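Local structure of cyclase (Streptomyces sp. R1128, 3TFZ) at residues D32-T37 / V147-A152. The protein is an aromatase/cyclase of the R1128 polyketide pathway that probably directs first-ring cyclisation and aromatisation of a nascent poly-beta-ketone chain. Numbering follows the deposited sequence.
Sequences DIFPPT and VADLNA. With K (potassium ion), chain G.
The D149 carboxylate meets the ring of F34, and no direct hydrogen bond joins 32-37 to 147-152. D149 OD1 lies 3.2 Å from F34 CD2 and approaches the ring obliquely. The carboxylate and ring planes stand 80° apart. D149 CA sits in the ring plane, at the edge, near CE2. With CG beside the backbone N (chi1 -69°) the ring of F34 is aimed at the helix, and CD2 and CE2 are its nearest atoms. The methyl of A152 also touches the ring, with CB 3.6 Å from F34 CD2. The same methyl also faces the backbone, 3.3 Å from I33 O. P35 CD touches A152 CB more loosely, at 4.3 Å.

Two waters bridge the segments. One donates to I33 O and, at 2.6 Å, to A152 O. The other donates to D149 OD1 and is hydrogen-bonded to T37 OG1. OD1 thus has a water donor besides its oblique ring contact.

The fold is the helix-grip of the Bet v 1-like superfamily, in which a curved antiparallel sheet wraps the long C-terminal helix, here 131-164. The contact joins that helix to the turn between helix 30-33 and the edge strand 37-46. F34 O (2.7 Å), T37 O, a more distant P35 O, A31 O of helix 30-33 and a water bind a potassium ion. Backbone oxygens thus face the metal while the F34 side chain reaches the long helix, where it also touches V153. The ring of Y30 meets that of F34, planes about 60° apart. An alanine in place of F34 would probably open a gap beside A152 and leave the D149 carboxylate without its aromatic neighbour. The D149 side chain lies near a bound 3-cyclohexyl-1-propylsulfonic acid, probably from the crystallisation liquor.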
loop_
_atom_site.group_PDB
_atom_site.type_symbol
_atom_site.label_atom_id
_atom_site.label_comp_id
_atom_site.label_asym_id
_atom_site.label_seq_id
_atom_site.Cartn_x
_atom_site.Cartn_y
_atom_site.Cartn_z
ATOM N N ASP A 32 -21.392 10.689 3.056
ATOM C CA ASP A 32 -21.466 10.071 4.413
ATOM C C ASP A 32 -20.216 9.348 4.904
ATOM O O ASP A 32 -19.848 9.534 6.040
ATOM C CB ASP A 32 -22.668 9.131 4.502
ATOM C CG ASP A 32 -23.950 9.856 4.272
ATOM O OD1 ASP A 32 -24.841 9.253 3.603
ATOM O OD2 ASP A 32 -24.041 11.043 4.725
ATOM N N ILE A 33 -19.571 8.591 4.032
ATOM C CA ILE A 33 -18.497 7.614 4.333
ATOM C C ILE A 33 -17.079 8.274 4.241
ATOM O O ILE A 33 -16.122 7.842 4.932
ATOM C CB ILE A 33 -18.810 6.384 3.344
ATOM C CG1 ILE A 33 -19.980 5.584 3.888
ATOM C CG2 ILE A 33 -17.601 5.569 2.622
ATOM C CD1 ILE A 33 -20.724 4.876 2.773
ATOM N N PHE A 34 -16.939 9.349 3.453
ATOM C CA PHE A 34 -15.613 10.030 3.274
ATOM C C PHE A 34 -15.682 11.314 3.950
ATOM O O PHE A 34 -16.476 12.133 3.543
ATOM C CB PHE A 34 -15.220 10.256 1.821
ATOM C CG PHE A 34 -14.891 8.944 1.044
ATOM C CD1 PHE A 34 -15.832 8.271 0.381
ATOM C CD2 PHE A 34 -13.651 8.438 1.030
ATOM C CE1 PHE A 34 -15.568 7.091 -0.266
ATOM C CE2 PHE A 34 -13.388 7.219 0.363
ATOM C CZ PHE A 34 -14.333 6.571 -0.297
ATOM N N PRO A 35 -14.985 11.455 5.101
ATOM C CA PRO A 35 -15.089 12.735 5.842
ATOM C C PRO A 35 -14.761 14.002 5.023
ATOM O O PRO A 35 -15.459 14.997 5.123
ATOM C CB PRO A 35 -14.193 12.499 7.108
ATOM C CG PRO A 35 -14.332 10.846 7.298
ATOM C CD PRO A 35 -14.186 10.421 5.836
ATOM N N PRO A 36 -13.728 13.962 4.179
ATOM C CA PRO A 36 -13.473 15.276 3.482
ATOM C C PRO A 36 -14.444 15.498 2.319
ATOM O O PRO A 36 -14.610 16.637 1.888
ATOM C CB PRO A 36 -12.017 15.112 2.948
ATOM C CG PRO A 36 -11.479 13.752 3.577
ATOM C CD PRO A 36 -12.760 12.917 3.783
ATOM N N THR A 37 -15.121 14.422 1.838
ATOM C CA THR A 37 -16.237 14.560 0.868
ATOM C C THR A 37 -17.525 15.215 1.359
ATOM O O THR A 37 -18.239 14.583 2.186
ATOM C CB THR A 37 -16.525 13.252 0.209
ATOM O OG1 THR A 37 -15.274 12.835 -0.236
ATOM C CG2 THR A 37 -17.530 13.392 -1.036
ATOM N N VAL A 147 -4.599 7.948 1.754
ATOM C CA VAL A 147 -4.644 7.365 3.110
ATOM C C VAL A 147 -6.064 7.513 3.770
ATOM O O VAL A 147 -6.566 6.541 4.237
ATOM C CB VAL A 147 -3.447 7.908 4.001
ATOM C CG1 VAL A 147 -3.577 7.434 5.446
ATOM C CG2 VAL A 147 -2.103 7.391 3.394
ATOM N N ALA A 148 -6.696 8.690 3.710
ATOM C CA ALA A 148 -7.980 8.995 4.293
ATOM C C ALA A 148 -9.091 8.215 3.597
ATOM O O ALA A 148 -9.950 7.647 4.280
ATOM C CB ALA A 148 -8.275 10.550 4.240
ATOM N N ASP A 149 -8.975 8.059 2.274
ATOM C CA ASP A 149 -9.965 7.349 1.464
ATOM C C ASP A 149 -9.966 5.847 1.731
ATOM O O ASP A 149 -11.008 5.203 1.876
ATOM C CB ASP A 149 -9.696 7.636 -0.067
ATOM C CG ASP A 149 -10.230 9.031 -0.569
ATOM O OD1 ASP A 149 -10.868 9.812 0.220
ATOM O OD2 ASP A 149 -9.995 9.342 -1.788
ATOM N N LEU A 150 -8.782 5.251 1.620
ATOM C CA LEU A 150 -8.554 3.841 2.002
ATOM C C LEU A 150 -9.137 3.522 3.368
ATOM O O LEU A 150 -9.803 2.539 3.458
ATOM C CB LEU A 150 -7.048 3.499 1.946
ATOM C CG LEU A 150 -6.434 3.188 0.566
ATOM C CD1 LEU A 150 -4.898 3.107 0.603
ATOM C CD2 LEU A 150 -6.978 1.864 -0.100
ATOM N N ASN A 151 -8.783 4.276 4.427
ATOM C CA ASN A 151 -9.303 4.139 5.805
ATOM C C ASN A 151 -10.872 4.367 5.941
ATOM O O ASN A 151 -11.551 3.700 6.727
ATOM C CB ASN A 151 -8.522 5.038 6.795
ATOM C CG ASN A 151 -7.048 4.564 7.004
ATOM O OD1 ASN A 151 -6.683 3.351 6.966
ATOM N ND2 ASN A 151 -6.200 5.537 7.314
ATOM N N ALA A 152 -11.421 5.293 5.174
ATOM C CA ALA A 152 -12.878 5.557 5.090
ATOM C C ALA A 152 -13.537 4.259 4.642
ATOM O O ALA A 152 -14.501 3.799 5.271
ATOM C CB ALA A 152 -13.147 6.629 4.096
HETATM K K K G . -18.321 13.738 4.679
HETATM O O HOH W 1 -18.328 11.593 6.640
HETATM O O HOH W 2 -15.929 5.287 6.897
HETATM O O HOH W 3 -12.824 12.230 0.242
#